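Putative phosphinothricin n-acetyltransferase (Acinetobacter baylyi, PDB 2JLM) probably transfers the acetyl group of acetyl-CoA to the amino group of L-methionine sulfoximine and L-methionine sulfone, as a member of the GNAT family. Local coordinates at residues 20-28 against 70-78; 60-68 against 107-118. All blocks are in the same frame, centred on the assembly; numbering follows the deposited sequence.

Interaction 1: 20-28 against 70-78; sequences HALEILEIL and VGQLLGFAS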
ATOM      1  N   HIS D  20      -2.922  -4.032 -20.056  1.00 63.47           N
ATOM      2  CA  HIS D  20      -1.676  -3.916 -20.813  1.00 40.12           C
ATOM      3  C   HIS D  20      -0.917  -5.211 -21.115  1.00 40.18           C
ATOM      4  O   HIS D  20       0.080  -5.184 -21.838  1.00 43.30           O
ATOM      5  CB  HIS D  20      -0.757  -2.915 -20.117  1.00 46.10           C
ATOM      6  CG  HIS D  20      -1.371  -1.562 -19.943  1.00 44.00           C
ATOM      7  ND1 HIS D  20      -1.826  -1.100 -18.727  1.00 50.78           N
ATOM      8  CD2 HIS D  20      -1.609  -0.568 -20.835  1.00 47.61           C
ATOM      9  CE1 HIS D  20      -2.314   0.121 -18.875  1.00 45.78           C
ATOM     10  NE2 HIS D  20      -2.191   0.466 -20.145  1.00 46.00           N
ATOM     11  N   ALA D  21      -1.389  -6.337 -20.581  1.00 49.33           N
ATOM     12  CA  ALA D  21      -0.716  -7.622 -20.776  1.00 47.25           C
ATOM     13  C   ALA D  21      -0.389  -7.942 -22.237  1.00 49.08           C
ATOM     14  O   ALA D  21       0.721  -8.380 -22.546  1.00 48.10           O
ATOM     15  CB  ALA D  21      -1.529  -8.756 -20.163  1.00 28.22           C
ATOM     16  N   LEU D  22      -1.351  -7.741 -23.134  1.00 45.44           N
ATOM     17  CA  LEU D  22      -1.150  -8.137 -24.525  1.00 46.15           C
ATOM     18  C   LEU D  22      -0.115  -7.256 -25.198  1.00 49.06           C
ATOM     19  O   LEU D  22       0.836  -7.762 -25.792  1.00 50.64           O
ATOM     20  CB  LEU D  22      -2.461  -8.131 -25.321  1.00 69.44           C
ATOM     21  CG  LEU D  22      -2.393  -8.833 -26.688  1.00 61.48           C
ATOM     22  CD1 LEU D  22      -3.740  -9.412 -27.087  1.00 66.35           C
ATOM     23  CD2 LEU D  22      -1.866  -7.907 -27.777  1.00 60.52           C
ATOM     24  N   GLU D  23      -0.297  -5.942 -25.101  1.00 37.10           N
ATOM     25  CA  GLU D  23       0.667  -4.993 -25.666  1.00 48.67           C
ATOM     26  C   GLU D  23       2.073  -5.187 -25.099  1.00 52.81           C
ATOM     27  O   GLU D  23       3.049  -5.234 -25.850  1.00 34.87           O
ATOM     28  CB  GLU D  23       0.209  -3.553 -25.446  1.00 51.30           C
ATOM     29  CG  GLU D  23      -0.713  -3.041 -26.529  1.00 55.69           C
ATOM     30  CD  GLU D  23      -1.208  -1.645 -26.247  1.00 60.54           C
ATOM     31  OE1 GLU D  23      -0.891  -0.736 -27.044  1.00 50.09           O
ATOM     32  OE2 GLU D  23      -1.903  -1.455 -25.225  1.00 46.72           O
ATOM     33  N   ILE D  24       2.174  -5.291 -23.777  1.00 48.32           N
ATOM     34  CA  ILE D  24       3.453  -5.577 -23.138  1.00 61.93           C
ATOM     35  C   ILE D  24       4.046  -6.875 -23.700  1.00 50.61           C
ATOM     36  O   ILE D  24       5.228  -6.940 -24.055  1.00 40.56           O
ATOM     37  CB  ILE D  24       3.319  -5.637 -21.594  1.00 40.28           C
ATOM     38  CG1 ILE D  24       3.202  -4.220 -21.029  1.00 31.42           C
ATOM     39  CG2 ILE D  24       4.511  -6.355 -20.979  1.00 39.50           C
ATOM     40  CD1 ILE D  24       3.063  -4.163 -19.537  1.00 32.19           C
ATOM     41  N   LEU D  25       3.220  -7.903 -23.822  1.00 37.95           N
ATOM     42  CA  LEU D  25       3.706  -9.167 -24.361  1.00 49.01           C
ATOM     43  C   LEU D  25       4.265  -9.009 -25.776  1.00 36.42           C
ATOM     44  O   LEU D  25       5.233  -9.670 -26.140  1.00 60.00           O
ATOM     45  CB  LEU D  25       2.616 -10.235 -24.322  1.00 37.83           C
ATOM     46  CG  LEU D  25       2.956 -11.584 -24.960  1.00 62.78           C
ATOM     47  CD1 LEU D  25       4.152 -12.229 -24.285  1.00 43.71           C
ATOM     48  CD2 LEU D  25       1.751 -12.502 -24.900  1.00 43.43           C
ATOM     49  N   GLU D  26       3.670  -8.121 -26.565  1.00 42.42           N
ATOM     50  CA  GLU D  26       4.071  -7.967 -27.962  1.00 50.58           C
ATOM     51  C   GLU D  26       5.362  -7.167 -28.064  1.00 35.27           C
ATOM     52  O   GLU D  26       6.186  -7.383 -28.961  1.00 41.36           O
ATOM     53  CB  GLU D  26       2.969  -7.276 -28.776  1.00 56.96           C
ATOM     54  CG  GLU D  26       1.561  -7.831 -28.565  1.00 71.35           C
ATOM     55  CD  GLU D  26       1.278  -9.087 -29.370  1.00 85.22           C
ATOM     56  OE1 GLU D  26       0.420  -9.890 -28.939  1.00 81.31           O
ATOM     57  OE2 GLU D  26       1.908  -9.271 -30.434  1.00 81.38           O
ATOM     58  N   ILE D  27       5.532  -6.232 -27.139  1.00 33.43           N
ATOM     59  CA  ILE D  27       6.719  -5.391 -27.110  1.00 38.21           C
ATOM     60  C   ILE D  27       7.923  -6.235 -26.666  1.00 55.30           C
ATOM     61  O   ILE D  27       8.987  -6.215 -27.296  1.00 30.34           O
ATOM     62  CB  ILE D  27       6.463  -4.155 -26.221  1.00 59.66           C
ATOM     63  CG1 ILE D  27       5.451  -3.241 -26.924  1.00 44.68           C
ATOM     64  CG2 ILE D  27       7.746  -3.398 -25.923  1.00 29.07           C
ATOM     65  CD1 ILE D  27       4.696  -2.314 -26.009  1.00 38.28           C
ATOM     66  N   LEU D  28       7.737  -7.027 -25.617  1.00 41.22           N
ATOM     67  CA  LEU D  28       8.800  -7.921 -25.161  1.00 32.81           C
ATOM     68  C   LEU D  28       9.252  -8.888 -26.250  1.00 61.76           C
ATOM     69  O   LEU D  28      10.451  -8.994 -26.546  1.00 50.57           O
ATOM     70  CB  LEU D  28       8.357  -8.699 -23.924  1.00 28.75           C
ATOM     71  CG  LEU D  28       8.185  -7.832 -22.676  1.00 40.64           C
ATOM     72  CD1 LEU D  28       7.963  -8.699 -21.446  1.00 49.36           C
ATOM     73  CD2 LEU D  28       9.390  -6.913 -22.485  1.00 39.56           C
ATOM     74  N   VAL D  70      -4.481   8.198 -28.575  1.00 50.07           N
ATOM     75  CA  VAL D  70      -5.423   7.141 -28.941  1.00 47.02           C
ATOM     76  C   VAL D  70      -5.499   5.952 -27.958  1.00 65.56           C
ATOM     77  O   VAL D  70      -6.426   5.142 -28.024  1.00 72.80           O
ATOM     78  CB  VAL D  70      -5.104   6.630 -30.362  1.00 37.51           C
ATOM     79  CG1 VAL D  70      -5.893   5.374 -30.689  1.00 64.69           C
ATOM     80  CG2 VAL D  70      -5.377   7.732 -31.382  1.00 71.54           C
ATOM     81  N   GLY D  71      -4.535   5.842 -27.050  1.00 58.61           N
ATOM     82  CA  GLY D  71      -4.575   4.791 -26.044  1.00 57.21           C
ATOM     83  C   GLY D  71      -3.604   3.638 -26.267  1.00 39.05           C
ATOM     84  O   GLY D  71      -3.554   2.691 -25.481  1.00 48.78           O
ATOM     85  N   GLN D  72      -2.831   3.719 -27.342  1.00 38.22           N
ATOM     86  CA  GLN D  72      -1.826   2.708 -27.646  1.00 43.97           C
ATOM     87  C   GLN D  72      -0.618   2.791 -26.696  1.00 39.34           C
ATOM     88  O   GLN D  72      -0.064   3.873 -26.459  1.00 37.62           O
ATOM     89  CB  GLN D  72      -1.366   2.860 -29.099  1.00 52.76           C
ATOM     90  CG  GLN D  72      -0.499   1.719 -29.602  1.00 62.56           C
ATOM     91  CD  GLN D  72      -0.063   1.912 -31.042  1.00 91.25           C
ATOM     92  OE1 GLN D  72       0.747   1.144 -31.567  1.00 78.02           O
ATOM     93  NE2 GLN D  72      -0.599   2.944 -31.691  1.00 77.58           N
ATOM     94  N   LEU D  73      -0.209   1.645 -26.157  1.00 40.70           N
ATOM     95  CA  LEU D  73       0.974   1.586 -25.304  1.00 33.48           C
ATOM     96  C   LEU D  73       2.235   1.830 -26.128  1.00 35.32           C
ATOM     97  O   LEU D  73       2.616   0.996 -26.950  1.00 31.69           O
ATOM     98  CB  LEU D  73       1.056   0.242 -24.576  1.00 23.44           C
ATOM     99  CG  LEU D  73       2.118   0.140 -23.475  1.00 39.62           C
ATOM    100  CD1 LEU D  73       1.802   1.060 -22.296  1.00 26.00           C
ATOM    101  CD2 LEU D  73       2.246  -1.292 -23.015  1.00 28.89           C
ATOM    102  N   LEU D  74       2.864   2.984 -25.915  1.00 26.11           N
ATOM    103  CA  LEU D  74       4.060   3.374 -26.666  1.00 37.34           C
ATOM    104  C   LEU D  74       5.312   2.684 -26.141  1.00 45.46           C
ATOM    105  O   LEU D  74       6.309   2.562 -26.847  1.00 31.42           O
ATOM    106  CB  LEU D  74       4.263   4.889 -26.625  1.00 26.92           C
ATOM    107  CG  LEU D  74       3.139   5.715 -27.252  1.00 41.61           C
ATOM    108  CD1 LEU D  74       3.631   7.117 -27.576  1.00 23.82           C
ATOM    109  CD2 LEU D  74       2.617   5.037 -28.512  1.00 41.68           C
ATOM    110  N   GLY D  75       5.252   2.228 -24.897  1.00 40.44           N
ATOM    111  CA  GLY D  75       6.401   1.621 -24.263  1.00 33.48           C
ATOM    112  C   GLY D  75       6.232   1.704 -22.768  1.00 26.22           C
ATOM    113  O   GLY D  75       5.335   2.395 -22.280  1.00 25.69           O
ATOM    114  N   PHE D  76       7.087   0.994 -22.042  1.00 20.24           N
ATOM    115  CA  PHE D  76       6.991   0.937 -20.587  1.00 32.71           C
ATOM    116  C   PHE D  76       8.360   0.816 -19.918  1.00 30.11           C
ATOM    117  O   PHE D  76       9.356   0.464 -20.551  1.00 29.65           O
ATOM    118  CB  PHE D  76       6.074  -0.213 -20.155  1.00 22.97           C
ATOM    119  CG  PHE D  76       6.632  -1.575 -20.441  1.00 32.63           C
ATOM    120  CD1 PHE D  76       7.268  -2.300 -19.447  1.00 43.75           C
ATOM    121  CD2 PHE D  76       6.527  -2.130 -21.708  1.00 40.35           C
ATOM    122  CE1 PHE D  76       7.791  -3.561 -19.711  1.00 31.01           C
ATOM    123  CE2 PHE D  76       7.047  -3.386 -21.977  1.00 43.15           C
ATOM    124  CZ  PHE D  76       7.680  -4.100 -20.978  1.00 37.65           C
ATOM    125  N   ALA D  77       8.415   1.141 -18.638  1.00 33.92           N
ATOM    126  CA  ALA D  77       9.643   0.984 -17.881  1.00 27.91           C
ATOM    127  C   ALA D  77       9.269   0.321 -16.577  1.00 38.44           C
ATOM    128  O   ALA D  77       8.134   0.431 -16.122  1.00 29.62           O
ATOM    129  CB  ALA D  77      10.305   2.324 -17.628  1.00 17.17           C
ATOM    130  N   SER D  78      10.218  -0.379 -15.976  1.00 25.91           N
ATOM    131  CA  SER D  78       9.924  -1.117 -14.766  1.00 24.48           C
ATOM    132  C   SER D  78      11.234  -1.456 -14.064  1.00 32.92           C
ATOM    133  O   SER D  78      12.309  -1.241 -14.621  1.00 20.12           O
ATOM    134  CB  SER D  78       9.165  -2.390 -15.126  1.00 21.44           C
ATOM    135  OG  SER D  78       8.703  -3.062 -13.966  1.00 32.30           O
TER
HETATM  136  O   HOH W   1      -2.956   0.704 -24.039  1.00 39.57           O
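L73 and F76 pack against helix 20-28 in two different ways, one mixed with polar bonds near solvent and one wholly apolar. The buried part is the tighter. I24 lays its CG1 over one face of the F76 ring, 4.2 Å from the centroid and 20° off the ring normal, a CH-pi contact displaced toward the rim. L28 reaches the same ring at its edge, its CD2 3.6 Å from F76 CZ, while CG2 of I27 lies 4.0 Å from F76 CE2. With CG set between the backbone N and the carbonyl carbon, the phenyl group stands up from the strand into this apolar corner. CD2 of L73 continues the packing against I24 CG1 at 3.7 Å and against I27 CD1.

Toward the loop 70-72 the contact turns polar and wetter. The extended side chain of E23 delivers OE1 to the backbone N of L73 (2.6 Å), on the syn side of the carboxylate but 34° out of its plane. OE2 accepts a hydrogen bond from a water that also donates to G71 O, so both carboxylate oxygens are engaged at the start of the strand. Helix and strand cross nearly perpendicularly, at 83°, and I24 also touches F53 of helix 46-58: the first helix of the chain, packed on one face of the central sheet, as in the GNAT fold.

Interaction 2: 60-68 against 107-118; sequences NFPIIGAVN and LSKHLMNELIKR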
ATOM      1  N   ASN D  60       5.466  -4.840  -5.289  1.00 38.83           N
ATOM      2  CA  ASN D  60       5.252  -3.408  -5.381  1.00 41.97           C
ATOM      3  C   ASN D  60       6.283  -2.806  -6.348  1.00 37.72           C
ATOM      4  O   ASN D  60       6.771  -1.696  -6.152  1.00 38.34           O
ATOM      5  CB  ASN D  60       5.363  -2.780  -3.987  1.00 53.30           C
ATOM      6  CG  ASN D  60       4.836  -1.363  -3.934  1.00 76.16           C
ATOM      7  OD1 ASN D  60       3.699  -1.094  -4.326  1.00104.29           O
ATOM      8  ND2 ASN D  60       5.657  -0.447  -3.433  1.00 69.67           N
ATOM      9  N   PHE D  61       6.626  -3.572  -7.380  1.00 31.22           N
ATOM     10  CA  PHE D  61       7.476  -3.081  -8.457  1.00 32.52           C
ATOM     11  C   PHE D  61       6.643  -2.281  -9.448  1.00 28.32           C
ATOM     12  O   PHE D  61       5.647  -2.786  -9.980  1.00 26.06           O
ATOM     13  CB  PHE D  61       8.154  -4.242  -9.181  1.00 24.02           C
ATOM     14  CG  PHE D  61       9.185  -4.961  -8.348  1.00 16.98           C
ATOM     15  CD1 PHE D  61       9.833  -4.311  -7.307  1.00 28.93           C
ATOM     16  CD2 PHE D  61       9.519  -6.269  -8.625  1.00 17.43           C
ATOM     17  CE1 PHE D  61      10.786  -4.967  -6.547  1.00 19.39           C
ATOM     18  CE2 PHE D  61      10.471  -6.936  -7.871  1.00 24.34           C
ATOM     19  CZ  PHE D  61      11.106  -6.282  -6.833  1.00 22.98           C
ATOM     20  N   PRO D  62       7.041  -1.031  -9.708  1.00 24.97           N
ATOM     21  CA  PRO D  62       6.236  -0.196 -10.604  1.00 25.08           C
ATOM     22  C   PRO D  62       6.322  -0.667 -12.053  1.00 30.73           C
ATOM     23  O   PRO D  62       7.334  -1.234 -12.467  1.00 33.39           O
ATOM     24  CB  PRO D  62       6.873   1.190 -10.457  1.00 16.52           C
ATOM     25  CG  PRO D  62       8.283   0.916 -10.027  1.00 38.00           C
ATOM     26  CD  PRO D  62       8.268  -0.359  -9.245  1.00 30.74           C
ATOM     27  N   ILE D  63       5.252  -0.459 -12.809  1.00 36.93           N
ATOM     28  CA  ILE D  63       5.309  -0.590 -14.259  1.00 32.00           C
ATOM     29  C   ILE D  63       4.741   0.700 -14.839  1.00 44.18           C
ATOM     30  O   ILE D  63       3.533   0.927 -14.796  1.00 42.15           O
ATOM     31  CB  ILE D  63       4.512  -1.805 -14.777  1.00 42.77           C
ATOM     32  CG1 ILE D  63       4.735  -3.033 -13.887  1.00 24.87           C
ATOM     33  CG2 ILE D  63       4.898  -2.137 -16.214  1.00 22.33           C
ATOM     34  CD1 ILE D  63       3.959  -4.256 -14.371  1.00 28.21           C
ATOM     35  N   ILE D  64       5.621   1.554 -15.351  1.00 28.26           N
ATOM     36  CA  ILE D  64       5.223   2.864 -15.849  1.00 24.89           C
ATOM     37  C   ILE D  64       5.146   2.864 -17.372  1.00 36.01           C
ATOM     38  O   ILE D  64       6.124   2.571 -18.057  1.00 30.02           O
ATOM     39  CB  ILE D  64       6.190   3.964 -15.375  1.00 24.49           C
ATOM     40  CG1 ILE D  64       6.277   3.979 -13.846  1.00 23.67           C
ATOM     41  CG2 ILE D  64       5.739   5.321 -15.864  1.00 26.28           C
ATOM     42  CD1 ILE D  64       7.263   5.037 -13.290  1.00 21.92           C
ATOM     43  N   GLY D  65       3.972   3.182 -17.902  1.00 38.53           N
ATOM     44  CA  GLY D  65       3.758   3.129 -19.337  1.00 26.80           C
ATOM     45  C   GLY D  65       3.588   4.498 -19.965  1.00 25.02           C
ATOM     46  O   GLY D  65       3.330   5.488 -19.277  1.00 26.23           O
ATOM     47  N   ALA D  66       3.754   4.558 -21.281  1.00 19.30           N
ATOM     48  CA  ALA D  66       3.520   5.789 -22.026  1.00 28.49           C
ATOM     49  C   ALA D  66       2.466   5.496 -23.084  1.00 51.27           C
ATOM     50  O   ALA D  66       2.582   4.520 -23.832  1.00 30.55           O
ATOM     51  CB  ALA D  66       4.807   6.294 -22.663  1.00 19.51           C
ATOM     52  N   VAL D  67       1.429   6.325 -23.131  1.00 33.58           N
ATOM     53  CA  VAL D  67       0.298   6.054 -24.012  1.00 30.68           C
ATOM     54  C   VAL D  67       0.004   7.241 -24.914  1.00 30.10           C
ATOM     55  O   VAL D  67       0.069   8.388 -24.477  1.00 37.42           O
ATOM     56  CB  VAL D  67      -0.937   5.666 -23.198  1.00 42.93           C
ATOM     57  CG1 VAL D  67      -2.154   5.625 -24.073  1.00 34.02           C
ATOM     58  CG2 VAL D  67      -0.707   4.307 -22.540  1.00 39.50           C
ATOM     59  N   ASN D  68      -0.276   6.967 -26.184  1.00 34.05           N
ATOM     60  CA  ASN D  68      -0.594   8.038 -27.131  1.00 47.63           C
ATOM     61  C   ASN D  68      -2.057   8.476 -27.031  1.00 65.59           C
ATOM     62  O   ASN D  68      -2.885   7.780 -26.429  1.00 36.00           O
ATOM     63  CB  ASN D  68      -0.209   7.663 -28.577  1.00 32.18           C
ATOM     64  CG  ASN D  68      -1.074   6.551 -29.161  1.00 39.08           C
ATOM     65  OD1 ASN D  68      -2.064   6.129 -28.565  1.00 40.15           O
ATOM     66  ND2 ASN D  68      -0.699   6.077 -30.343  1.00 30.03           N
ATOM     67  N   LEU D 107      11.213   8.625 -26.140  1.00 19.50           N
ATOM     68  CA  LEU D 107      10.340   7.965 -25.186  1.00 20.24           C
ATOM     69  C   LEU D 107      11.124   7.314 -24.025  1.00 33.47           C
ATOM     70  O   LEU D 107      10.704   7.387 -22.869  1.00 31.58           O
ATOM     71  CB  LEU D 107       9.450   6.946 -25.905  1.00 15.55           C
ATOM     72  CG  LEU D 107       8.238   7.613 -26.563  1.00 40.32           C
ATOM     73  CD1 LEU D 107       7.335   6.600 -27.257  1.00 31.63           C
ATOM     74  CD2 LEU D 107       7.461   8.390 -25.524  1.00 35.87           C
ATOM     75  N   SER D 108      12.264   6.700 -24.340  1.00 22.70           N
ATOM     76  CA  SER D 108      13.085   6.007 -23.350  1.00 23.24           C
ATOM     77  C   SER D 108      13.477   6.947 -22.251  1.00 24.42           C
ATOM     78  O   SER D 108      13.497   6.583 -21.082  1.00 27.14           O
ATOM     79  CB  SER D 108      14.376   5.468 -23.987  1.00 22.72           C
ATOM     80  OG  SER D 108      14.115   4.252 -24.656  1.00 35.83           O
ATOM     81  N   LYS D 109      13.810   8.164 -22.645  1.00 15.85           N
ATOM     82  CA  LYS D 109      14.318   9.137 -21.709  1.00 24.96           C
ATOM     83  C   LYS D 109      13.194   9.601 -20.782  1.00 34.04           C
ATOM     84  O   LYS D 109      13.386   9.692 -19.573  1.00 24.49           O
ATOM     85  CB  LYS D 109      14.976  10.300 -22.469  1.00 12.81           C
ATOM     86  CG  LYS D 109      15.704  11.304 -21.579  1.00 30.81           C
ATOM     87  CD  LYS D 109      16.155  12.527 -22.368  1.00 37.78           C
ATOM     88  N   HIS D 110      12.019   9.875 -21.351  1.00 30.91           N
ATOM     89  CA  HIS D 110      10.843  10.253 -20.565  1.00 25.62           C
ATOM     90  C   HIS D 110      10.482   9.181 -19.539  1.00 17.82           C
ATOM     91  O   HIS D 110      10.276   9.476 -18.367  1.00 23.95           O
ATOM     92  CB  HIS D 110       9.622  10.463 -21.473  1.00 24.28           C
ATOM     93  CG  HIS D 110       9.741  11.638 -22.384  1.00 31.83           C
ATOM     94  ND1 HIS D 110       9.997  12.910 -21.921  1.00 37.82           N
ATOM     95  CD2 HIS D 110       9.626  11.741 -23.728  1.00 23.88           C
ATOM     96  CE1 HIS D 110      10.041  13.744 -22.943  1.00 30.54           C
ATOM     97  NE2 HIS D 110       9.818  13.060 -24.051  1.00 36.66           N
ATOM     98  N   LEU D 111      10.371   7.941 -20.000  1.00 13.93           N
ATOM     99  CA  LEU D 111      10.043   6.840 -19.110  1.00 33.27           C
ATOM    100  C   LEU D 111      11.121   6.677 -18.038  1.00 40.99           C
ATOM    101  O   LEU D 111      10.808   6.533 -16.851  1.00 37.88           O
ATOM    102  CB  LEU D 111       9.837   5.551 -19.904  1.00 24.78           C
ATOM    103  CG  LEU D 111       8.510   5.534 -20.675  1.00 19.93           C
ATOM    104  CD1 LEU D 111       8.511   4.496 -21.798  1.00 22.28           C
ATOM    105  CD2 LEU D 111       7.305   5.309 -19.733  1.00 17.87           C
ATOM    106  N   MET D 112      12.389   6.730 -18.442  1.00 29.57           N
ATOM    107  CA  MET D 112      13.471   6.642 -17.464  1.00 42.29           C
ATOM    108  C   MET D 112      13.381   7.772 -16.439  1.00 31.06           C
ATOM    109  O   MET D 112      13.526   7.542 -15.240  1.00 29.87           O
ATOM    110  CB  MET D 112      14.851   6.615 -18.132  1.00 22.24           C
ATOM    111  CG  MET D 112      15.249   5.236 -18.654  1.00 33.08           C
ATOM    112  SD  MET D 112      15.048   3.926 -17.423  1.00 36.56           S
ATOM    113  CE  MET D 112      16.134   4.551 -16.146  1.00 29.00           C
ATOM    114  N   ASN D 113      13.124   8.991 -16.903  1.00 23.11           N
ATOM    115  CA  ASN D 113      12.981  10.100 -15.972  1.00 31.75           C
ATOM    116  C   ASN D 113      11.873   9.854 -14.950  1.00 23.24           C
ATOM    117  O   ASN D 113      12.025  10.145 -13.765  1.00 28.39           O
ATOM    118  CB  ASN D 113      12.745  11.420 -16.709  1.00 33.55           C
ATOM    119  CG  ASN D 113      14.041  12.107 -17.105  1.00 53.15           C
ATOM    120  OD1 ASN D 113      15.051  12.015 -16.404  1.00 52.07           O
ATOM    121  ND2 ASN D 113      14.013  12.810 -18.232  1.00 41.50           N
ATOM    122  N   GLU D 114      10.752   9.328 -15.412  1.00 25.49           N
ATOM    123  CA  GLU D 114       9.633   9.073 -14.520  1.00 24.02           C
ATOM    124  C   GLU D 114       9.977   7.909 -13.565  1.00 24.61           C
ATOM    125  O   GLU D 114       9.703   7.977 -12.366  1.00 27.20           O
ATOM    126  CB  GLU D 114       8.362   8.814 -15.341  1.00 23.39           C
ATOM    127  CG  GLU D 114       7.046   8.892 -14.560  1.00 61.47           C
ATOM    128  CD  GLU D 114       6.625  10.319 -14.192  1.00 49.46           C
ATOM    129  OE1 GLU D 114       7.318  11.291 -14.573  1.00 32.04           O
ATOM    130  OE2 GLU D 114       5.585  10.465 -13.512  1.00 51.87           O
ATOM    131  N   LEU D 115      10.617   6.866 -14.086  1.00 22.11           N
ATOM    132  CA  LEU D 115      11.042   5.735 -13.250  1.00 17.47           C
ATOM    133  C   LEU D 115      12.017   6.159 -12.159  1.00 14.43           C
ATOM    134  O   LEU D 115      11.948   5.674 -11.035  1.00 23.91           O
ATOM    135  CB  LEU D 115      11.697   4.647 -14.096  1.00 19.01           C
ATOM    136  CG  LEU D 115      11.779   3.294 -13.398  1.00 23.63           C
ATOM    137  CD1 LEU D 115      10.367   2.777 -13.150  1.00 15.71           C
ATOM    138  CD2 LEU D 115      12.581   2.314 -14.226  1.00 25.19           C
ATOM    139  N   ILE D 116      12.927   7.064 -12.492  1.00 21.27           N
ATOM    140  CA  ILE D 116      13.911   7.527 -11.520  1.00 23.52           C
ATOM    141  C   ILE D 116      13.240   8.324 -10.404  1.00 35.09           C
ATOM    142  O   ILE D 116      13.588   8.184  -9.218  1.00 26.71           O
ATOM    143  CB  ILE D 116      14.998   8.353 -12.208  1.00 19.36           C
ATOM    144  CG1 ILE D 116      15.806   7.453 -13.148  1.00 18.07           C
ATOM    145  CG2 ILE D 116      15.914   9.032 -11.189  1.00 12.72           C
ATOM    146  CD1 ILE D 116      16.829   8.214 -13.990  1.00 16.20           C
ATOM    147  N   LYS D 117      12.271   9.154 -10.786  1.00 30.09           N
ATOM    148  CA  LYS D 117      11.461   9.874  -9.809  1.00 23.82           C
ATOM    149  C   LYS D 117      10.796   8.876  -8.871  1.00 21.22           C
ATOM    150  O   LYS D 117      10.801   9.061  -7.661  1.00 32.39           O
ATOM    151  CB  LYS D 117      10.412  10.750 -10.504  1.00 37.36           C
ATOM    152  CG  LYS D 117      10.954  12.106 -10.976  1.00 30.60           C
ATOM    153  CD  LYS D 117       9.898  12.915 -11.733  1.00 53.41           C
ATOM    154  N   ARG D 118      10.255   7.797  -9.436  1.00 14.99           N
ATOM    155  CA  ARG D 118       9.619   6.758  -8.636  1.00 20.38           C
ATOM    156  C   ARG D 118      10.607   6.070  -7.680  1.00 43.47           C
ATOM    157  O   ARG D 118      10.242   5.721  -6.555  1.00 23.14           O
ATOM    158  CB  ARG D 118       8.948   5.718  -9.540  1.00 17.64           C
ATOM    159  CG  ARG D 118       7.942   4.822  -8.816  1.00 33.64           C
ATOM    160  CD  ARG D 118       6.711   5.616  -8.371  1.00 23.44           C
ATOM    161  NE  ARG D 118       6.051   6.221  -9.524  1.00 24.29           N
ATOM    162  CZ  ARG D 118       5.119   5.612 -10.252  1.00 43.68           C
ATOM    163  NH1 ARG D 118       4.578   6.226 -11.297  1.00 43.51           N
ATOM    164  NH2 ARG D 118       4.717   4.389  -9.932  1.00 23.48           N
TER
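This is an apolar helix-on-sheet contact, with an arginine closing one end, in which helix 107-118 lies along strand 63-68 on one face of the central sheet. The segment axes run roughly antiparallel, at 144°, and approach to 9.0 Å; no hydrogen bond joins them. I64 is the middle of the contact. Its CD1 meets L115 CD1 at 3.8 Å, and its CG2 passes E114 CG at 4.0 Å, touching the aliphatic part of that glutamate rather than its carboxylate.

The R118 chain bends at chi2 and chi3 (68° and 59°), which brings the guanidinium alongside I64. One flat face then lies on I64, with CD1 3.5 Å above the plane and toward the rim, while P62 CB comes within 3.9 Å of R118 NH2. A salt bridge from R118 NH1 to E14 OE2 pairs the charge and probably holds the guanidinium in place against I64.

Farther toward the N-terminal end of the helix the side chains become smaller on the strand side. L111 pushes CD2 against the backbone, 3.4 Å from I64 O, and also packs on A66 CB (4.0 Å).

Around this pair, E114 makes a salt bridge to R11 of the second subunit, so the helix serves the subunit interface as well. L111 and E114 also lean on F12 of strand 7-14, and L115 on W79 of strand 73-81 and H94 of strand 91-98, which places the helix across several neighbouring strands.

In the fold
Interactions 1 and 2 lie on adjacent strands, 73-81 and 63-68, with their centres about 12 Å apart. The strands are antiparallel neighbours and are joined directly: L74 N lies 2.6 Å from A66 O, a probable hydrogen bond, and S78 OG lies 2.7 Å from P62 O. In both contacts the helix supplies side chains to the sheet, but helices 20-28 and 107-118 cover opposite faces, and L74, pointing away from helix 20-28, packs its CB 3.6 Å from L107 CD1. Together they illustrate the sandwiching of a central sheet between helices in the GNAT fold. A PEG molecule, probably from crystallisation, lies about 5 Å from the P62 side chain.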